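Local structure of hypothetical protein XAC2396 (Xanthomonas axonopodis pv. citri, 2G3W) at residues V42-F47 with M150-I155; A48-D53 with E101-G106. The protein is of unknown function but has a compact fold built around a variation of the PD-(D/E)XK nuclease motif. All coordinates share one frame; numbering follows the deposited sequence.

Contact 1: residues V42-F47 with M150-I155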
ATOM      1  N   VAL A  42       0.318 -13.178  16.392  1.00 31.11           N
ATOM      2  CA  VAL A  42      -0.242 -12.434  15.240  1.00 30.63           C
ATOM      3  C   VAL A  42      -1.525 -11.725  15.702  1.00 31.65           C
ATOM      4  O   VAL A  42      -1.753 -10.555  15.322  1.00 31.50           O
ATOM      5  CB  VAL A  42      -0.535 -13.323  14.015  1.00 31.96           C
ATOM      6  CG1 VAL A  42      -1.278 -12.535  12.901  1.00 31.19           C
ATOM      7  CG2 VAL A  42       0.774 -13.859  13.404  1.00 30.05           C
ATOM      8  N   ARG A  43      -2.343 -12.387  16.546  1.00 31.71           N
ATOM      9  CA  ARG A  43      -3.532 -11.709  17.071  1.00 32.51           C
ATOM     10  C   ARG A  43      -3.156 -10.524  17.960  1.00 32.29           C
ATOM     11  O   ARG A  43      -3.785  -9.467  17.922  1.00 32.42           O
ATOM     12  CB  ARG A  43      -4.394 -12.627  17.925  1.00 34.19           C
ATOM     13  CG  ARG A  43      -5.155 -13.744  17.246  1.00 39.73           C
ATOM     14  CD  ARG A  43      -6.435 -13.938  18.134  1.00 42.46           C
ATOM     15  NE  ARG A  43      -6.131 -14.821  19.273  1.00 39.80           N
ATOM     16  CZ  ARG A  43      -6.594 -14.711  20.505  1.00 42.35           C
ATOM     17  NH1 ARG A  43      -7.355 -13.679  20.881  1.00 43.19           N
ATOM     18  NH2 ARG A  43      -6.223 -15.622  21.402  1.00 41.56           N
ATOM     19  N   LEU A  44      -2.157 -10.721  18.814  1.00 32.71           N
ATOM     20  CA  LEU A  44      -1.660  -9.627  19.640  1.00 32.27           C
ATOM     21  C   LEU A  44      -1.128  -8.493  18.755  1.00 32.32           C
ATOM     22  O   LEU A  44      -1.458  -7.329  18.962  1.00 32.28           O
ATOM     23  CB  LEU A  44      -0.580 -10.121  20.605  1.00 32.66           C
ATOM     24  CG  LEU A  44      -0.082  -9.066  21.575  1.00 32.85           C
ATOM     25  CD1 LEU A  44      -1.247  -8.620  22.500  1.00 33.17           C
ATOM     26  CD2 LEU A  44       1.100  -9.600  22.345  1.00 32.75           C
ATOM     27  N   LEU A  45      -0.297  -8.830  17.776  1.00 31.47           N
ATOM     28  CA  LEU A  45       0.182  -7.833  16.813  1.00 32.38           C
ATOM     29  C   LEU A  45      -0.998  -7.110  16.110  1.00 31.66           C
ATOM     30  O   LEU A  45      -0.938  -5.886  15.885  1.00 31.74           O
ATOM     31  CB  LEU A  45       1.157  -8.483  15.785  1.00 31.98           C
ATOM     32  CG  LEU A  45       1.633  -7.603  14.624  1.00 32.96           C
ATOM     33  CD1 LEU A  45       2.413  -6.402  15.062  1.00 33.34           C
ATOM     34  CD2 LEU A  45       2.430  -8.434  13.614  1.00 33.65           C
ATOM     35  N   ALA A  46      -2.037  -7.868  15.741  1.00 31.60           N
ATOM     36  CA  ALA A  46      -3.212  -7.307  15.054  1.00 31.81           C
ATOM     37  C   ALA A  46      -3.916  -6.281  15.916  1.00 31.83           C
ATOM     38  O   ALA A  46      -4.314  -5.205  15.439  1.00 31.12           O
ATOM     39  CB  ALA A  46      -4.181  -8.398  14.637  1.00 32.86           C
ATOM     40  N   PHE A  47      -4.075  -6.614  17.193  1.00 32.06           N
ATOM     41  CA  PHE A  47      -4.622  -5.657  18.112  1.00 32.62           C
ATOM     42  C   PHE A  47      -3.789  -4.357  18.075  1.00 32.88           C
ATOM     43  O   PHE A  47      -4.339  -3.259  17.948  1.00 33.76           O
ATOM     44  CB  PHE A  47      -4.746  -6.265  19.531  1.00 32.21           C
ATOM     45  CG  PHE A  47      -5.559  -5.403  20.466  1.00 31.47           C
ATOM     46  CD1 PHE A  47      -5.032  -4.234  20.956  1.00 32.62           C
ATOM     47  CD2 PHE A  47      -6.868  -5.749  20.811  1.00 31.70           C
ATOM     48  CE1 PHE A  47      -5.777  -3.392  21.802  1.00 31.46           C
ATOM     49  CE2 PHE A  47      -7.623  -4.920  21.688  1.00 34.29           C
ATOM     50  CZ  PHE A  47      -7.073  -3.746  22.159  1.00 32.83           C
HETATM   51  N   MSE A 150       3.150 -10.738  29.355  1.00 33.02           N
HETATM   52  CA  MSE A 150       3.989 -10.035  28.370  1.00 33.94           C
HETATM   53  C   MSE A 150       3.926  -8.528  28.504  1.00 33.01           C
HETATM   54  O   MSE A 150       2.896  -7.975  28.893  1.00 32.88           O
HETATM   55  CB  MSE A 150       3.595 -10.429  26.941  1.00 33.33           C
HETATM   56  CG  MSE A 150       3.460 -11.927  26.767  1.00 35.29           C
HETATM   57 SE   MSE A 150       3.138 -12.383  24.931  0.80 38.28          SE
HETATM   58  CE  MSE A 150       4.921 -12.360  24.514  1.00 40.96           C
ATOM     59  N   ARG A 151       5.031  -7.870  28.169  1.00 32.74           N
ATOM     60  CA  ARG A 151       5.068  -6.403  28.065  1.00 33.36           C
ATOM     61  C   ARG A 151       5.779  -6.004  26.775  1.00 33.34           C
ATOM     62  O   ARG A 151       6.937  -6.366  26.588  1.00 33.86           O
ATOM     63  CB  ARG A 151       5.775  -5.783  29.272  1.00 32.23           C
ATOM     64  CG  ARG A 151       4.892  -5.627  30.499  0.25 32.32           C
ATOM     65  CD  ARG A 151       5.705  -5.568  31.791  0.25 31.68           C
ATOM     66  NE  ARG A 151       4.969  -4.900  32.865  0.25 31.17           N
ATOM     67  N   PHE A 152       5.082  -5.287  25.894  1.00 34.35           N
ATOM     68  CA  PHE A 152       5.649  -4.833  24.624  1.00 34.61           C
ATOM     69  C   PHE A 152       5.543  -3.328  24.414  1.00 35.17           C
ATOM     70  O   PHE A 152       4.498  -2.713  24.688  1.00 34.99           O
ATOM     71  CB  PHE A 152       4.985  -5.538  23.429  1.00 35.04           C
ATOM     72  CG  PHE A 152       5.462  -6.944  23.215  1.00 35.28           C
ATOM     73  CD1 PHE A 152       6.619  -7.204  22.470  1.00 36.15           C
ATOM     74  CD2 PHE A 152       4.760  -8.014  23.755  1.00 34.65           C
ATOM     75  CE1 PHE A 152       7.062  -8.510  22.286  1.00 35.64           C
ATOM     76  CE2 PHE A 152       5.203  -9.314  23.587  1.00 33.30           C
ATOM     77  CZ  PHE A 152       6.351  -9.565  22.846  1.00 35.37           C
ATOM     78  N   ASP A 153       6.645  -2.741  23.933  1.00 35.19           N
ATOM     79  CA  ASP A 153       6.591  -1.493  23.194  1.00 35.01           C
ATOM     80  C   ASP A 153       6.343  -1.865  21.770  1.00 35.26           C
ATOM     81  O   ASP A 153       7.033  -2.737  21.225  1.00 33.67           O
ATOM     82  CB  ASP A 153       7.922  -0.750  23.286  1.00 36.35           C
ATOM     83  CG  ASP A 153       8.212  -0.265  24.684  1.00 37.22           C
ATOM     84  OD1 ASP A 153       7.309   0.315  25.323  1.00 41.18           O
ATOM     85  OD2 ASP A 153       9.343  -0.468  25.151  1.00 41.16           O
ATOM     86  N   VAL A 154       5.311  -1.252  21.199  1.00 34.55           N
ATOM     87  CA  VAL A 154       4.999  -1.387  19.794  1.00 35.51           C
ATOM     88  C   VAL A 154       5.229  -0.022  19.178  1.00 36.05           C
ATOM     89  O   VAL A 154       4.506   0.947  19.478  1.00 36.25           O
ATOM     90  CB  VAL A 154       3.540  -1.835  19.562  1.00 34.99           C
ATOM     91  CG1 VAL A 154       3.360  -2.320  18.111  1.00 35.92           C
ATOM     92  CG2 VAL A 154       3.143  -2.937  20.551  1.00 34.02           C
ATOM     93  N   ILE A 155       6.271   0.059  18.361  1.00 36.01           N
ATOM     94  CA  ILE A 155       6.654   1.305  17.736  1.00 36.77           C
ATOM     95  C   ILE A 155       6.246   1.199  16.246  1.00 36.92           C
ATOM     96  O   ILE A 155       6.748   0.323  15.523  1.00 37.01           O
ATOM     97  CB  ILE A 155       8.164   1.566  17.902  1.00 36.77           C
ATOM     98  CG1 ILE A 155       8.471   2.048  19.326  1.00 37.61           C
ATOM     99  CG2 ILE A 155       8.646   2.634  16.931  1.00 38.35           C
ATOM    100  CD1 ILE A 155       9.829   1.665  19.810  1.00 40.60           C
TER
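L44 reaches out of the helix to meet M150 and F152 on the strand, and the whole contact can be read along its side chain. At CB the leucine already points toward residues 150-155, yet it is still too far off to touch: L44 CB stands 6.5 Å from F152 CD2. With CG anti to the backbone N (chi1 -176°), the branch point is swung away from the helix, and L44 CG closes to 5.4 Å from F152 CD2. Here the side chain splits. CD2 continues the line of the chain, extended from CA through CB and CG, and it does the touching; L44 CD1 turns off and stays 6.2 Å from F152 CD2. The L44 CD2 methyl lies 4.2 Å from F152 CD2, approaching that ring obliquely. The same L44 CD2 is 4.3 Å from the SE atom of M150, a selenomethionine, so the methyl points into the angle between the two side chains.

M150 and F152 are two positions apart on strand 149-157 and therefore face the same way, toward helix 37-49, which packs against the curved mixed sheet here. The strand runs between 6-16 and 160-165, and its side facing the helix is lined with apolar groups. L27 and L29 of strand 21-31, together with A10 of strand 6-16, also touch L44, which is buried.

The two strand residues also lie against each other. M150 SE sits at the edge of the F152 ring and in its plane, although the very short approach of M150 CE to F152 CE2, 3.2 Å, makes the fit of the selenomethionine end doubtful. The ring of F152 also packs on L12 of strand 6-16 and A165 of strand 160-165, two neighbours within the sheet.

Contact 2: residues A48-D53 with E101-G106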
ATOM      1  N   ALA A  48      -2.464  -4.480  18.132  1.00 34.04           N
ATOM      2  CA  ALA A  48      -1.596  -3.311  18.126  1.00 34.41           C
ATOM      3  C   ALA A  48      -1.677  -2.509  16.835  1.00 34.38           C
ATOM      4  O   ALA A  48      -1.576  -1.264  16.871  1.00 34.84           O
ATOM      5  CB  ALA A  48      -0.154  -3.710  18.424  1.00 34.64           C
ATOM      6  N   LEU A  49      -1.843  -3.188  15.699  1.00 34.65           N
ATOM      7  CA  LEU A  49      -1.980  -2.483  14.413  1.00 35.22           C
ATOM      8  C   LEU A  49      -3.280  -1.660  14.316  1.00 35.17           C
ATOM      9  O   LEU A  49      -3.325  -0.643  13.634  1.00 35.37           O
ATOM     10  CB  LEU A  49      -1.844  -3.441  13.219  1.00 34.46           C
ATOM     11  CG  LEU A  49      -0.492  -4.175  13.077  1.00 35.78           C
ATOM     12  CD1 LEU A  49      -0.478  -5.089  11.836  1.00 37.96           C
ATOM     13  CD2 LEU A  49       0.647  -3.157  13.041  1.00 35.77           C
ATOM     14  N   PHE A  50      -4.312  -2.095  15.027  1.00 34.70           N
ATOM     15  CA  PHE A  50      -5.646  -1.523  14.900  1.00 34.82           C
ATOM     16  C   PHE A  50      -6.213  -0.984  16.215  1.00 36.16           C
ATOM     17  O   PHE A  50      -7.417  -0.782  16.325  1.00 36.80           O
ATOM     18  CB  PHE A  50      -6.590  -2.577  14.295  1.00 35.33           C
ATOM     19  CG  PHE A  50      -6.277  -2.871  12.868  1.00 36.11           C
ATOM     20  CD1 PHE A  50      -6.679  -1.989  11.869  1.00 36.67           C
ATOM     21  CD2 PHE A  50      -5.483  -3.961  12.529  1.00 35.50           C
ATOM     22  CE1 PHE A  50      -6.336  -2.201  10.585  1.00 35.19           C
ATOM     23  CE2 PHE A  50      -5.137  -4.184  11.234  1.00 36.26           C
ATOM     24  CZ  PHE A  50      -5.574  -3.308  10.249  1.00 36.94           C
ATOM     25  N   ALA A  51      -5.336  -0.743  17.195  1.00 36.46           N
ATOM     26  CA  ALA A  51      -5.719  -0.620  18.587  1.00 37.43           C
ATOM     27  C   ALA A  51      -6.634   0.559  18.839  1.00 38.83           C
ATOM     28  O   ALA A  51      -6.405   1.676  18.344  1.00 38.50           O
ATOM     29  CB  ALA A  51      -4.486  -0.540  19.487  1.00 37.32           C
ATOM     30  N   ASP A  52      -7.644   0.289  19.659  1.00 40.04           N
ATOM     31  CA  ASP A  52      -8.728   1.199  19.921  1.00 41.30           C
ATOM     32  C   ASP A  52      -9.183   0.912  21.333  1.00 41.55           C
ATOM     33  O   ASP A  52      -9.007  -0.205  21.816  1.00 42.40           O
ATOM     34  CB  ASP A  52      -9.866   0.838  18.981  1.00 42.07           C
ATOM     35  CG  ASP A  52     -10.855   1.940  18.826  1.00 44.02           C
ATOM     36  OD1 ASP A  52     -11.915   1.866  19.471  1.00 47.74           O
ATOM     37  OD2 ASP A  52     -10.573   2.876  18.053  1.00 46.28           O
ATOM     38  N   ASP A  53      -9.800   1.899  21.983  1.00 41.67           N
ATOM     39  CA  ASP A  53     -10.415   1.677  23.285  1.00 41.25           C
ATOM     40  C   ASP A  53     -11.484   0.576  23.208  1.00 40.93           C
ATOM     41  O   ASP A  53     -11.773  -0.087  24.209  1.00 40.54           O
ATOM     42  CB  ASP A  53     -10.990   2.985  23.849  1.00 41.33           C
ATOM     43  N   GLU A 101     -15.727  -2.020   7.740  1.00 34.02           N
ATOM     44  CA  GLU A 101     -14.430  -2.370   7.184  1.00 34.91           C
ATOM     45  C   GLU A 101     -14.121  -3.811   7.579  1.00 33.84           C
ATOM     46  O   GLU A 101     -14.347  -4.194   8.717  1.00 32.53           O
ATOM     47  CB  GLU A 101     -13.318  -1.439   7.704  1.00 34.87           C
ATOM     48  CG  GLU A 101     -11.916  -1.754   7.042  1.00 38.17           C
ATOM     49  CD  GLU A 101     -10.754  -0.839   7.522  1.00 37.86           C
ATOM     50  OE1 GLU A 101     -10.945   0.375   7.708  1.00 41.86           O
ATOM     51  OE2 GLU A 101      -9.623  -1.342   7.685  1.00 43.00           O
ATOM     52  N   ALA A 102     -13.635  -4.604   6.617  1.00 33.40           N
ATOM     53  CA  ALA A 102     -13.195  -5.962   6.874  1.00 33.29           C
ATOM     54  C   ALA A 102     -11.710  -5.983   6.633  1.00 33.62           C
ATOM     55  O   ALA A 102     -11.221  -5.275   5.731  1.00 34.60           O
ATOM     56  CB  ALA A 102     -13.907  -6.950   5.942  1.00 32.12           C
ATOM     57  N   VAL A 103     -10.992  -6.758   7.440  1.00 32.69           N
ATOM     58  CA  VAL A 103      -9.535  -6.920   7.295  1.00 32.25           C
ATOM     59  C   VAL A 103      -9.185  -8.405   7.298  1.00 32.18           C
ATOM     60  O   VAL A 103      -9.653  -9.161   8.155  1.00 32.52           O
ATOM     61  CB  VAL A 103      -8.785  -6.212   8.473  1.00 31.81           C
ATOM     62  CG1 VAL A 103      -7.229  -6.207   8.284  1.00 30.33           C
ATOM     63  CG2 VAL A 103      -9.337  -4.755   8.674  1.00 32.85           C
ATOM     64  N   VAL A 104      -8.358  -8.816   6.345  1.00 32.46           N
ATOM     65  CA  VAL A 104      -7.744 -10.118   6.355  1.00 33.05           C
ATOM     66  C   VAL A 104      -6.251  -9.892   6.606  1.00 33.67           C
ATOM     67  O   VAL A 104      -5.624  -9.096   5.922  1.00 32.83           O
ATOM     68  CB  VAL A 104      -7.949 -10.795   4.979  1.00 33.81           C
ATOM     69  CG1 VAL A 104      -7.148 -12.137   4.870  1.00 33.67           C
ATOM     70  CG2 VAL A 104      -9.384 -11.025   4.757  1.00 30.99           C
ATOM     71  N   ILE A 105      -5.682 -10.605   7.582  1.00 33.81           N
ATOM     72  CA  ILE A 105      -4.243 -10.508   7.898  1.00 34.23           C
ATOM     73  C   ILE A 105      -3.622 -11.880   7.636  1.00 34.02           C
ATOM     74  O   ILE A 105      -3.819 -12.801   8.406  1.00 33.63           O
ATOM     75  CB  ILE A 105      -4.048 -10.081   9.360  1.00 34.73           C
ATOM     76  CG1 ILE A 105      -4.667  -8.693   9.568  1.00 35.81           C
ATOM     77  CG2 ILE A 105      -2.516 -10.080   9.778  1.00 36.90           C
ATOM     78  CD1 ILE A 105      -4.531  -8.148  11.011  1.00 34.30           C
ATOM     79  N   GLY A 106      -2.972 -12.044   6.500  1.00 33.03           N
ATOM     80  CA  GLY A 106      -2.285 -13.303   6.200  1.00 33.51           C
ATOM     81  C   GLY A 106      -0.818 -13.309   6.624  1.00 33.64           C
ATOM     82  O   GLY A 106      -0.196 -12.253   6.752  1.00 35.42           O
TER
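Where helix 37-49 runs out, the chain sets F50 against strand 101-106, which runs parallel to both its neighbours in the sheet, and the aromatic side chain makes the junction. F50 is the first residue to leave helical backbone angles. Its CG lies anti to the carbonyl carbon (chi1 -69°), and the ring points at the strand and meets V103 and I105 with its far end. F50 CZ rests 3.9 Å from V103 CG1, with F50 CE2 4.1 Å from that same methyl. F50 CE2 also lies 4.0 Å from I105 CD1, at the tip of a side chain stretched out by its anti second torsion (chi2 -180°). F50 and V103 approach each other head-on, whereas I105 slides past the phenylalanine in the reverse direction. Both aliphatic groups come to the ring obliquely.

E101, the next residue back on the same face of the strand, brings its carboxylate only to a loose 4.5 Å between E101 OE2 and F50 CE1. That oxygen has a stronger partner in R130 of strand 129-133, with which it forms a salt bridge; the side chain of R130 also touches F50 and V103. On the other flank I82 of strand 78-84 packs against both F50 and I105. The ring thus bears on three adjacent strands.

The order helix 37-49, strands 56-57, 69-72 and 78-84, helix 89-98, strand 101-106 is consistent with the alpha-beta-beta-beta-alpha-beta core of the PD-(D/E)XK fold, so F50, at the end of what would be the first core helix, packs on what would be the last core strand.

How the contacts relate
Helix 37-49 is common to both contacts: contact 1 uses its middle, contact 2 its C-terminal end and the residues beyond, and the two centres lie 12 Å apart. The mixed sheet curves round the helix, so its separate regions, strand 149-157 and strand 101-106, can both be reached. The contacts also touch directly: A46 CB of the helix lies 3.7 Å from I105 CD1, and V154 CG1 is 3.8 Å from A48 CB. Each contact's strand thus meets helix residues belonging to the other. Along the chain, contact 2 is nested inside the loop closed by contact 1.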